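Local coordinates for possible substrate binding protein of ABC transporter system (Rhodopseudomonas palustris, PDB 3N0X) that probably binds a branched-chain amino acid or related small ligand in the periplasm and delivers it to an ABC transporter for uptake, at residues Ile50-Gln55 with Lys62-Glu67; Gly287-Ala292 with Asp320-Lys325; Ala195-Pro200 with Lys225-Glu230; Lys218-Asp223 with Lys245-Met250. One frame throughout, in Å; residues are numbered along the deposited sequence. Where two conformers were deposited one is given.

Contact 1. Residues Ile50-Gln55 with Lys62-Glu67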
loop_
_atom_site.group_PDB
_atom_site.type_symbol
_atom_site.label_atom_id
_atom_site.label_comp_id
_atom_site.label_asym_id
_atom_site.label_seq_id
_atom_site.Cartn_x
_atom_site.Cartn_y
_atom_site.Cartn_z
ATOM N N ILE A 50 10.800 14.529 -14.453
ATOM C CA ILE A 50 12.225 14.412 -14.146
ATOM C C ILE A 50 12.360 13.257 -13.167
ATOM O O ILE A 50 11.774 13.355 -12.093
ATOM C CB ILE A 50 12.702 15.697 -13.407
ATOM C CG1 ILE A 50 12.486 16.937 -14.282
ATOM C CG2 ILE A 50 14.174 15.591 -12.987
ATOM C CD1 ILE A 50 12.940 16.709 -15.690
ATOM N N THR A 51 13.117 12.216 -13.492
ATOM C CA THR A 51 13.332 11.096 -12.571
ATOM C C THR A 51 14.705 11.181 -11.876
ATOM O O THR A 51 15.697 11.610 -12.476
ATOM C CB THR A 51 13.182 9.731 -13.265
ATOM O OG1 THR A 51 14.211 9.575 -14.251
ATOM C CG2 THR A 51 11.815 9.600 -13.941
ATOM N N LYS A 52 14.732 10.789 -10.601
ATOM C CA LYS A 52 15.928 10.859 -9.772
ATOM C C LYS A 52 16.028 9.514 -9.051
ATOM O O LYS A 52 15.215 9.194 -8.179
ATOM C CB LYS A 52 15.819 11.963 -8.707
ATOM C CG LYS A 52 15.651 13.396 -9.209
ATOM C CD LYS A 52 17.028 13.990 -9.472
ATOM C CE LYS A 52 16.913 15.414 -9.931
ATOM N NZ LYS A 52 18.048 15.755 -10.819
ATOM N N ASP A 53 17.048 8.745 -9.387
ATOM C CA ASP A 53 17.324 7.490 -8.721
ATOM C C ASP A 53 18.001 7.744 -7.382
ATOM O O ASP A 53 19.086 8.353 -7.340
ATOM C CB ASP A 53 18.219 6.668 -9.646
ATOM C CG ASP A 53 18.667 5.348 -9.057
ATOM O OD1 ASP A 53 18.125 4.827 -8.049
ATOM O OD2 ASP A 53 19.587 4.803 -9.702
ATOM N N ASP A 54 17.380 7.302 -6.290
ATOM C CA ASP A 54 17.991 7.433 -4.967
ATOM C C ASP A 54 18.679 6.183 -4.444
ATOM O O ASP A 54 19.215 6.196 -3.345
ATOM C CB ASP A 54 16.988 7.993 -3.937
ATOM C CG ASP A 54 15.839 7.047 -3.616
ATOM O OD1 ASP A 54 15.899 5.846 -3.950
ATOM O OD2 ASP A 54 14.882 7.518 -2.963
ATOM N N GLN A 55 18.672 5.112 -5.230
ATOM C CA GLN A 55 19.272 3.832 -4.864
ATOM C C GLN A 55 18.747 3.260 -3.558
ATOM O O GLN A 55 19.369 2.405 -2.964
ATOM C CB GLN A 55 20.800 3.948 -4.831
ATOM C CG GLN A 55 21.388 4.542 -6.105
ATOM C CD GLN A 55 22.885 4.604 -6.097
ATOM O OE1 GLN A 55 23.544 3.738 -5.532
ATOM N NE2 GLN A 55 23.434 5.649 -6.697
ATOM N N LYS A 62 17.613 12.368 0.036
ATOM C CA LYS A 62 17.511 13.746 0.526
ATOM C C LYS A 62 18.156 14.701 -0.445
ATOM O O LYS A 62 17.641 15.784 -0.732
ATOM C CB LYS A 62 18.191 13.891 1.900
ATOM C CG LYS A 62 17.418 13.271 3.037
ATOM C CD LYS A 62 17.946 13.749 4.385
ATOM C CE LYS A 62 17.728 15.245 4.553
ATOM N N ALA A 63 19.335 14.293 -0.952
ATOM C CA ALA A 63 20.069 15.115 -1.918
ATOM C C ALA A 63 19.360 15.204 -3.274
ATOM O O ALA A 63 19.259 16.299 -3.880
ATOM C CB ALA A 63 21.526 14.612 -2.074
ATOM N N ALA A 64 18.850 14.068 -3.759
ATOM C CA ALA A 64 18.108 14.037 -5.045
ATOM C C ALA A 64 16.880 14.916 -5.001
ATOM O O ALA A 64 16.578 15.643 -5.934
ATOM C CB ALA A 64 17.705 12.615 -5.391
ATOM N N LEU A 65 16.162 14.868 -3.891
ATOM C CA LEU A 65 14.931 15.640 -3.786
ATOM C C LEU A 65 15.214 17.141 -3.717
ATOM O O LEU A 65 14.522 17.931 -4.337
ATOM C CB LEU A 65 14.089 15.200 -2.585
ATOM C CG LEU A 65 12.765 15.941 -2.372
ATOM C CD1 LEU A 65 11.860 15.834 -3.630
ATOM C CD2 LEU A 65 12.017 15.447 -1.115
ATOM N N ALA A 66 16.225 17.516 -2.936
ATOM C CA ALA A 66 16.648 18.898 -2.891
ATOM C C ALA A 66 17.054 19.385 -4.275
ATOM O O ALA A 66 16.664 20.456 -4.719
ATOM C CB ALA A 66 17.807 19.073 -1.889
ATOM N N GLU A 67 17.831 18.566 -4.972
ATOM C CA GLU A 67 18.229 18.904 -6.331
ATOM C C GLU A 67 17.022 19.086 -7.259
ATOM O O GLU A 67 16.988 19.987 -8.109
ATOM C CB GLU A 67 19.165 17.828 -6.890
ATOM C CG GLU A 67 19.717 18.180 -8.260
ATOM C CD GLU A 67 20.772 17.193 -8.736
ATOM O OE1 GLU A 67 20.393 16.120 -9.259
ATOM O OE2 GLU A 67 21.976 17.517 -8.615
#
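With CG of K52 set anti to its carbonyl carbon (chi1 -61°), a further bend at chi2 swings the lysine chain along the flank of helix 58-70, while E67 reaches out from that helix with CG anti to the backbone N (chi1 -175°) and an extended chain. The two side chains meet at about a right angle. Their ends form a salt bridge, K52 NZ donating to E67 OE1 over 2.8 Å; the ammonium comes to the anti side of that oxygen, 27° out of the carboxylate plane. A second carboxylate, that of D72, also pairs with K52 NZ, so the lysine charge is shared between two acids and probably well compensated, although the contact lies at the surface.

Nearer the backbone, the CB of K52 rests against the CB of A64 in an apolar contact of 3.9 Å, where the two backbones come nearest. Further along, CD of K52 passes the carbonyl O of A64 at 3.9 Å, in van der Waals contact. The small alanine thus lets the strand sit close to the helix while the lysine arches over the next turn to E67. At the strand's end, D53 OD1 accepts from the backbone N of Q55 at 2.9 Å in an Asx turn, and D54 binds S61 on the same helix as well as T80.

Strand 45-53 pairs in parallel with strand 5-11 and leads through this turn into helix 58-70, which packs against the sheet: a strand-turn-helix unit of the Rossmann-like alpha/beta lobe of a periplasmic binding protein.

Contact 2. Residues Gly287-Ala292 with Asp320-Lys325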
loop_
_atom_site.group_PDB
_atom_site.type_symbol
_atom_site.label_atom_id
_atom_site.label_comp_id
_atom_site.label_asym_id
_atom_site.label_seq_id
_atom_site.Cartn_x
_atom_site.Cartn_y
_atom_site.Cartn_z
ATOM N N GLY A 287 -0.255 2.411 -7.934
ATOM C CA GLY A 287 0.093 3.558 -7.115
ATOM C C GLY A 287 0.718 4.722 -7.861
ATOM O O GLY A 287 0.387 5.888 -7.608
ATOM N N GLY A 288 1.566 4.428 -8.837
ATOM C CA GLY A 288 2.141 5.504 -9.636
ATOM C C GLY A 288 1.075 6.223 -10.422
ATOM O O GLY A 288 1.107 7.434 -10.568
ATOM N N PHE A 289 0.121 5.457 -10.920
ATOM C CA PHE A 289 -1.026 6.003 -11.663
ATOM C C PHE A 289 -1.844 6.891 -10.746
ATOM O O PHE A 289 -2.276 7.990 -11.116
ATOM C CB PHE A 289 -1.860 4.831 -12.223
ATOM C CG PHE A 289 -2.794 5.160 -13.358
ATOM C CD1 PHE A 289 -3.826 6.052 -13.207
ATOM C CD2 PHE A 289 -2.674 4.487 -14.566
ATOM C CE1 PHE A 289 -4.746 6.300 -14.276
ATOM C CE2 PHE A 289 -3.549 4.689 -15.613
ATOM C CZ PHE A 289 -4.594 5.594 -15.450
ATOM N N SER A 290 -2.087 6.424 -9.522
ATOM C CA SER A 290 -2.829 7.195 -8.546
ATOM C C SER A 290 -2.147 8.523 -8.236
ATOM O O SER A 290 -2.826 9.572 -8.126
ATOM C CB SER A 290 -3.040 6.391 -7.267
ATOM O OG SER A 290 -3.743 5.188 -7.580
ATOM N N ALA A 291 -0.824 8.505 -8.071
ATOM C CA ALA A 291 -0.087 9.743 -7.869
ATOM C C ALA A 291 -0.214 10.705 -9.058
ATOM O O ALA A 291 -0.364 11.933 -8.836
ATOM C CB ALA A 291 1.381 9.461 -7.557
ATOM N N ALA A 292 -0.191 10.180 -10.270
ATOM C CA ALA A 292 -0.360 10.998 -11.456
ATOM C C ALA A 292 -1.684 11.712 -11.382
ATOM O O ALA A 292 -1.810 12.911 -11.697
ATOM C CB ALA A 292 -0.259 10.114 -12.761
ATOM N N ASP A 320 -9.838 10.444 -8.853
ATOM C CA ASP A 320 -10.144 9.143 -9.438
ATOM C C ASP A 320 -8.842 8.402 -9.718
ATOM O O ASP A 320 -7.817 8.992 -10.109
ATOM C CB ASP A 320 -10.930 9.315 -10.742
ATOM C CG ASP A 320 -12.271 9.949 -10.539
ATOM O OD1 ASP A 320 -12.954 9.598 -9.544
ATOM O OD2 ASP A 320 -12.629 10.770 -11.417
ATOM N N THR A 321 -8.872 7.088 -9.471
ATOM C CA THR A 321 -7.681 6.256 -9.594
ATOM C C THR A 321 -8.074 4.868 -10.141
ATOM O O THR A 321 -9.271 4.566 -10.278
ATOM C CB THR A 321 -6.998 6.041 -8.219
ATOM O OG1 THR A 321 -7.766 5.118 -7.467
ATOM C CG2 THR A 321 -6.827 7.349 -7.422
ATOM N N PRO A 322 -7.082 3.990 -10.401
ATOM C CA PRO A 322 -7.476 2.627 -10.757
ATOM C C PRO A 322 -8.231 1.878 -9.672
ATOM O O PRO A 322 -8.810 0.825 -9.942
ATOM C CB PRO A 322 -6.123 1.906 -11.012
ATOM C CG PRO A 322 -5.184 3.038 -11.401
ATOM C CD PRO A 322 -5.628 4.191 -10.565
ATOM N N LYS A 323 -8.175 2.381 -8.439
ATOM C CA LYS A 323 -8.918 1.821 -7.333
ATOM C C LYS A 323 -10.224 2.572 -7.050
ATOM O O LYS A 323 -10.816 2.454 -5.955
ATOM C CB LYS A 323 -8.054 1.817 -6.068
ATOM C CG LYS A 323 -6.814 0.939 -6.107
ATOM C CD LYS A 323 -6.010 0.959 -4.803
ATOM C CE LYS A 323 -6.888 0.782 -3.620
ATOM N NZ LYS A 323 -6.173 0.462 -2.358
ATOM N N GLY A 324 -10.675 3.362 -8.017
ATOM C CA GLY A 324 -11.837 4.199 -7.857
ATOM C C GLY A 324 -11.452 5.440 -7.072
ATOM O O GLY A 324 -10.309 5.918 -7.141
ATOM N N LYS A 325 -12.382 5.926 -6.284
ATOM C CA LYS A 325 -12.220 7.200 -5.600
ATOM C C LYS A 325 -11.213 7.117 -4.459
ATOM O O LYS A 325 -11.301 6.224 -3.628
ATOM C CB LYS A 325 -13.561 7.647 -5.024
ATOM C CG LYS A 325 -13.516 9.040 -4.399
#
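F289 starts its contact with P322 at CB, which lies 3.9 Å from P322 CG. The next atom outward, CG, is closer to that same proline carbon, and CD1 then touches P322 CD at 3.7 Å. With CG anti to the backbone N (chi1 -161°), the phenyl ring leaves helix 283-302 so that one face is turned to the pyrrolidine: P322 CG stands 4.1 Å from the F289 ring centroid and 27° off the ring normal, a CH-pi contact. I265 and W268 of helix 264-277 also touch the phenylalanine.

One residue on, S290 OG lies 3.4 Å from T321 CB and also beside P322 CD. The contact is van der Waals; the hydroxyl's polar partner is A286 O, one turn earlier. T321 OG1 accepts from K323 N at 2.9 Å, an ST turn, and donates to G324 O at 2.7 Å.

Those bonds brace a type I turn in which G324 N bonds to T321 O, the reverse bond being weak, and the positive phi of glycine suits the last position. This is a two-residue beta hairpin, strands 318-321 and 324-328, whose proline-bearing tip packs onto a buried part of helix 283-302.

Contact 3. Residues Ala195-Pro200 with Lys225-Glu230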
loop_
_atom_site.group_PDB
_atom_site.type_symbol
_atom_site.label_atom_id
_atom_site.label_comp_id
_atom_site.label_asym_id
_atom_site.label_seq_id
_atom_site.Cartn_x
_atom_site.Cartn_y
_atom_site.Cartn_z
ATOM N N ALA A 195 -4.120 -22.513 21.380
ATOM C CA ALA A 195 -4.948 -21.365 21.722
ATOM C C ALA A 195 -6.315 -21.306 21.014
ATOM O O ALA A 195 -7.203 -20.562 21.439
ATOM C CB ALA A 195 -4.187 -20.051 21.435
ATOM N N LEU A 196 -6.454 -22.018 19.899
ATOM C CA LEU A 196 -7.663 -21.992 19.124
ATOM C C LEU A 196 -8.459 -23.304 19.046
ATOM O O LEU A 196 -9.653 -23.260 18.762
ATOM C CB LEU A 196 -7.322 -21.559 17.710
ATOM C CG LEU A 196 -6.851 -20.141 17.501
ATOM C CD1 LEU A 196 -6.412 -20.016 15.988
ATOM C CD2 LEU A 196 -7.901 -19.073 17.871
ATOM N N LYS A 197 -7.790 -24.443 19.199
ATOM C CA LYS A 197 -8.387 -25.715 18.837
ATOM C C LYS A 197 -9.687 -26.082 19.548
ATOM O O LYS A 197 -10.462 -26.869 19.008
ATOM C CB LYS A 197 -7.394 -26.861 18.984
ATOM C CG LYS A 197 -6.961 -27.139 20.422
ATOM C CD LYS A 197 -5.932 -28.215 20.412
ATOM C CE LYS A 197 -5.365 -28.435 21.791
ATOM N NZ LYS A 197 -4.263 -29.484 21.694
ATOM N N ASP A 198 -9.904 -25.550 20.744
ATOM C CA ASP A 198 -11.109 -25.891 21.497
ATOM C C ASP A 198 -12.209 -24.840 21.384
ATOM O O ASP A 198 -13.262 -25.007 21.996
ATOM C CB ASP A 198 -10.767 -26.152 22.960
ATOM C CG ASP A 198 -9.955 -27.418 23.155
ATOM O OD1 ASP A 198 -10.123 -28.400 22.378
ATOM O OD2 ASP A 198 -9.134 -27.452 24.109
ATOM N N LYS A 199 -12.011 -23.815 20.557
ATOM C CA LYS A 199 -12.989 -22.746 20.436
ATOM C C LYS A 199 -14.127 -23.197 19.532
ATOM O O LYS A 199 -13.915 -23.962 18.561
ATOM C CB LYS A 199 -12.347 -21.504 19.794
ATOM C CG LYS A 199 -11.159 -20.894 20.527
ATOM C CD LYS A 199 -11.490 -20.238 21.833
ATOM C CE LYS A 199 -10.193 -19.746 22.512
ATOM N NZ LYS A 199 -10.396 -19.300 23.915
ATOM N N PRO A 200 -15.337 -22.724 19.816
ATOM C CA PRO A 200 -16.412 -23.000 18.876
ATOM C C PRO A 200 -16.295 -22.047 17.677
ATOM O O PRO A 200 -15.433 -21.151 17.688
ATOM C CB PRO A 200 -17.658 -22.643 19.676
ATOM C CG PRO A 200 -17.213 -21.481 20.515
ATOM C CD PRO A 200 -15.744 -21.760 20.854
ATOM N N LYS A 225 -5.842 -27.435 9.448
ATOM C CA LYS A 225 -7.196 -27.909 9.208
ATOM C C LYS A 225 -7.585 -29.050 10.135
ATOM O O LYS A 225 -8.774 -29.201 10.454
ATOM C CB LYS A 225 -7.407 -28.301 7.741
ATOM C CG LYS A 225 -8.856 -28.660 7.363
ATOM N N ARG A 226 -6.612 -29.827 10.624
ATOM C CA ARG A 226 -6.949 -30.916 11.539
ATOM C C ARG A 226 -7.517 -30.408 12.871
ATOM O O ARG A 226 -8.215 -31.141 13.587
ATOM C CB ARG A 226 -5.751 -31.828 11.765
ATOM C CG ARG A 226 -4.710 -31.220 12.610
ATOM C CD ARG A 226 -3.409 -31.989 12.560
ATOM N NE ARG A 226 -2.287 -31.127 12.919
ATOM C CZ ARG A 226 -1.592 -31.178 14.065
ATOM N NH1 ARG A 226 -1.889 -32.060 15.030
ATOM N NH2 ARG A 226 -0.577 -30.324 14.248
ATOM N N TYR A 227 -7.251 -29.138 13.188
ATOM C CA TYR A 227 -7.845 -28.490 14.360
ATOM C C TYR A 227 -9.005 -27.567 14.001
ATOM O O TYR A 227 -9.504 -26.845 14.861
ATOM C CB TYR A 227 -6.813 -27.626 15.039
ATOM C CG TYR A 227 -5.677 -28.387 15.636
ATOM C CD1 TYR A 227 -5.886 -29.220 16.707
ATOM C CD2 TYR A 227 -4.399 -28.236 15.159
ATOM C CE1 TYR A 227 -4.846 -29.904 17.294
ATOM C CE2 TYR A 227 -3.350 -28.896 15.760
ATOM C CZ TYR A 227 -3.599 -29.734 16.822
ATOM O OH TYR A 227 -2.557 -30.409 17.408
ATOM N N GLY A 228 -9.419 -27.579 12.740
ATOM C CA GLY A 228 -10.411 -26.672 12.230
ATOM C C GLY A 228 -9.945 -25.225 12.243
ATOM O O GLY A 228 -10.744 -24.312 12.450
ATOM N N ILE A 229 -8.658 -25.010 11.989
ATOM C CA ILE A 229 -8.086 -23.664 11.928
ATOM C C ILE A 229 -7.724 -23.299 10.498
ATOM O O ILE A 229 -7.147 -24.137 9.772
ATOM C CB ILE A 229 -6.833 -23.579 12.833
ATOM C CG1 ILE A 229 -7.188 -23.861 14.276
ATOM C CG2 ILE A 229 -6.128 -22.214 12.708
ATOM C CD1 ILE A 229 -5.967 -24.140 15.203
ATOM N N GLU A 230 -8.040 -22.062 10.112
ATOM C CA GLU A 230 -7.717 -21.474 8.810
ATOM C C GLU A 230 -6.564 -20.521 8.992
ATOM O O GLU A 230 -6.445 -19.906 10.053
ATOM C CB GLU A 230 -8.877 -20.584 8.312
ATOM C CG GLU A 230 -10.064 -21.278 7.735
ATOM C CD GLU A 230 -10.975 -20.289 7.027
ATOM O OE1 GLU A 230 -10.490 -19.586 6.097
ATOM O OE2 GLU A 230 -12.164 -20.202 7.420
HETATM O O HOH W 1 -10.027 -29.087 17.256
#
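Two successive alpha-to-beta units of the parallel-sheet lobe meet here at their loops: the end of helix 186-196, closing in a type I turn from L196 to K199, lies beside the 3-10 turn that leads into strand 229-233. K197 and Y227 run side by side and point the same way. CG of K197 lies between its backbone N and carbonyl carbon (chi1 66°), and the extended chain beyond runs alongside the CD1-CE1 bond of the ring, approaching obliquely: K197 CB is 3.6 Å from Y227 CD1, and K197 CD is 3.7 Å from Y227 CE1. The lysine ammonium itself pairs with D194, and the tyrosine hydroxyl is bonded to Q190.

Deeper in, L196 and I229 cross at about a right angle, L196 CB touching I229 CD1 at 3.8 Å. A water donates to K197 O at 2.9 Å and weakly to Y227 O, a loose bridge; K203 NZ is another donor to Y227 O.

L196 packs on the sheet, touching T143 and A145 of strand 142-149, A173 of strand 171-178 and I205 of strand 202-207. I229 of the edge strand also meets I205, and F193 of helix 186-196 touches I229 and meets the Y227 ring with the planes at about 45°.

Contact 4. Residues Lys218-Asp223 with Lys245-Met250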
loop_
_atom_site.group_PDB
_atom_site.type_symbol
_atom_site.label_atom_id
_atom_site.label_comp_id
_atom_site.label_asym_id
_atom_site.label_seq_id
_atom_site.Cartn_x
_atom_site.Cartn_y
_atom_site.Cartn_z
ATOM N N LYS A 218 5.065 -22.817 6.249
ATOM C CA LYS A 218 5.471 -23.619 7.369
ATOM C C LYS A 218 4.358 -23.943 8.348
ATOM O O LYS A 218 4.281 -25.055 8.870
ATOM C CB LYS A 218 6.686 -22.988 8.063
ATOM C CG LYS A 218 7.924 -23.008 7.131
ATOM C CD LYS A 218 9.066 -22.210 7.691
ATOM C CE LYS A 218 10.341 -22.356 6.811
ATOM N NZ LYS A 218 11.293 -21.241 7.088
ATOM N N LEU A 219 3.439 -23.009 8.555
ATOM C CA LEU A 219 2.261 -23.315 9.368
ATOM C C LEU A 219 1.322 -24.286 8.607
ATOM O O LEU A 219 0.802 -25.222 9.218
ATOM C CB LEU A 219 1.474 -22.045 9.736
ATOM C CG LEU A 219 2.142 -21.137 10.757
ATOM C CD1 LEU A 219 1.402 -19.801 10.844
ATOM C CD2 LEU A 219 2.255 -21.851 12.115
ATOM N N GLN A 220 1.114 -24.030 7.318
ATOM C CA GLN A 220 0.282 -24.913 6.473
ATOM C C GLN A 220 0.830 -26.352 6.478
ATOM O O GLN A 220 0.046 -27.323 6.490
ATOM C CB GLN A 220 0.184 -24.361 5.040
ATOM C CG GLN A 220 -0.760 -25.123 4.091
ATOM C CD GLN A 220 -2.238 -24.876 4.376
ATOM O OE1 GLN A 220 -2.709 -25.067 5.500
ATOM N NE2 GLN A 220 -2.978 -24.457 3.349
ATOM N N ASP A 221 2.160 -26.503 6.501
ATOM C CA ASP A 221 2.779 -27.826 6.532
ATOM C C ASP A 221 2.420 -28.583 7.821
ATOM O O ASP A 221 2.455 -29.818 7.857
ATOM C CB ASP A 221 4.334 -27.756 6.417
ATOM C CG ASP A 221 4.833 -27.341 5.038
ATOM O OD1 ASP A 221 4.124 -27.552 4.043
ATOM O OD2 ASP A 221 5.969 -26.787 4.968
HETATM N N MSE A 222 2.087 -27.856 8.892
HETATM C CA MSE A 222 1.677 -28.474 10.161
HETATM C C MSE A 222 0.186 -28.859 10.199
HETATM O O MSE A 222 -0.269 -29.369 11.193
HETATM C CB MSE A 222 1.992 -27.549 11.352
HETATM C CG MSE A 222 3.493 -27.295 11.506
HETATM SE SE MSE A 222 3.882 -25.796 12.732
HETATM C CE MSE A 222 3.432 -26.583 14.260
ATOM N N ASP A 223 -0.542 -28.589 9.120
ATOM C CA ASP A 223 -1.925 -29.059 8.945
ATOM C C ASP A 223 -2.892 -28.469 9.958
ATOM O O ASP A 223 -3.481 -29.191 10.754
ATOM C CB ASP A 223 -1.945 -30.611 9.034
ATOM C CG ASP A 223 -3.272 -31.230 8.541
ATOM O OD1 ASP A 223 -4.081 -30.472 7.976
ATOM O OD2 ASP A 223 -3.505 -32.461 8.717
ATOM N N LYS A 245 -0.294 -20.070 -3.818
ATOM C CA LYS A 245 -0.899 -21.210 -4.499
ATOM C C LYS A 245 -0.957 -22.463 -3.611
ATOM O O LYS A 245 -1.709 -23.388 -3.900
ATOM C CB LYS A 245 -0.189 -21.491 -5.846
ATOM C CG LYS A 245 -0.415 -20.351 -6.838
ATOM C CD LYS A 245 0.439 -20.475 -8.121
ATOM C CE LYS A 245 0.057 -21.638 -8.970
ATOM N NZ LYS A 245 0.878 -21.702 -10.213
ATOM N N ARG A 246 -0.184 -22.474 -2.526
ATOM C CA ARG A 246 -0.249 -23.529 -1.510
ATOM C C ARG A 246 -1.366 -23.323 -0.469
ATOM O O ARG A 246 -1.551 -24.196 0.391
ATOM C CB ARG A 246 1.102 -23.613 -0.781
ATOM C CG ARG A 246 2.230 -24.312 -1.598
ATOM C CD ARG A 246 2.443 -25.781 -1.178
ATOM N NE ARG A 246 3.055 -25.895 0.160
ATOM C CZ ARG A 246 2.403 -26.170 1.298
ATOM N NH1 ARG A 246 1.086 -26.395 1.318
ATOM N NH2 ARG A 246 3.081 -26.225 2.436
ATOM N N LEU A 247 -2.141 -22.229 -0.594
ATOM C CA LEU A 247 -3.158 -21.825 0.395
ATOM C C LEU A 247 -4.550 -21.614 -0.238
ATOM O O LEU A 247 -5.146 -20.531 -0.105
ATOM C CB LEU A 247 -2.684 -20.535 1.085
ATOM C CG LEU A 247 -1.307 -20.567 1.774
ATOM C CD1 LEU A 247 -0.730 -19.163 2.030
ATOM C CD2 LEU A 247 -1.480 -21.364 3.051
ATOM N N PRO A 248 -5.063 -22.606 -0.969
ATOM C CA PRO A 248 -6.351 -22.423 -1.605
ATOM C C PRO A 248 -7.438 -22.012 -0.608
ATOM O O PRO A 248 -7.530 -22.582 0.476
ATOM C CB PRO A 248 -6.641 -23.803 -2.214
ATOM C CG PRO A 248 -5.794 -24.726 -1.447
ATOM C CD PRO A 248 -4.561 -23.979 -1.167
ATOM N N GLY A 249 -8.233 -21.012 -0.968
ATOM C CA GLY A 249 -9.354 -20.580 -0.160
ATOM C C GLY A 249 -8.975 -19.581 0.929
ATOM O O GLY A 249 -9.856 -19.090 1.627
HETATM N N MSE A 250 -7.683 -19.294 1.078
HETATM C CA MSE A 250 -7.241 -18.336 2.084
HETATM C C MSE A 250 -7.888 -16.988 1.812
HETATM O O MSE A 250 -7.950 -16.520 0.659
HETATM C CB MSE A 250 -5.728 -18.166 2.102
HETATM C CG MSE A 250 -5.265 -17.213 3.202
HETATM SE SE MSE A 250 -3.378 -17.322 3.533
HETATM C CE MSE A 250 -2.837 -16.714 1.925
HETATM O O HOH W 2 -5.551 -23.708 2.329
#
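Over one face of the Q220 amide lies the methyl CD2 of L247, displaced toward the nitrogen and 3.4 Å from Q220 NE2, while R246 O sits in the amide plane at its N-H edge. The guanidinium of R246 is turned 22° from that amide, the two side chains sliding past each other in opposite directions, and Q220 CG approaches R246 NH1 obliquely at 3.6 Å. The carboxylate of D221 lies at the guanidinium edge near its plane, the two planes 16° apart. This is a salt-bridge pairing through D221 OD1 and R246 NH2, but those atoms are modelled too close together, so its exact geometry is doubtful.

The firmer link uses the arginine backbone. Q220 NE2 donates to R246 O over 3.3 Å, a long but almost straight bond (175° at the hydrogen) that meets a lone pair in the carbonyl plane. NE2 also gives a bond to a water, 2.9 Å away, which in turn donates to P248 O at 2.9 Å. Two partners therefore take the amide nitrogen and fix how the amide is turned. Having CG anti to the backbone N, with a bend at chi2, carries the glutamine across to this loop.

L247 also touches L216, one helical turn earlier than Q220, and L231 of strand 229-233 lies against Q220 itself.

The loop continues as a type II turn from L247 to M250, G249 taking its positive phi. Helix 215-221 of the parallel-sheet lobe is thereby joined to the loop before strand 251-254 by a long amide-to-carbonyl bond, a water and the leucine contact.

The four contacts spread along an elongated chain built of two alpha/beta lobes. Contact 1 comes first in sequence and belongs to the lobe of the mixed sheet. Contacts 3 and 4 follow, their segments alternating along the chain, and lie at the parallel-sheet lobe with centres about 14 Å apart; helix 215-221 of contact 4 is followed, through a short 3-10 turn, by strand 229-233 of contact 3. Contact 2, the last, joins helix 283-302 to the hairpin 318-321/324-328 of the antiparallel sheet, across the chain's centre from contacts 3 and 4. Contacts 1 and 3 are 51 Å apart between centres, consistent with the bilobed architecture of periplasmic binding proteins.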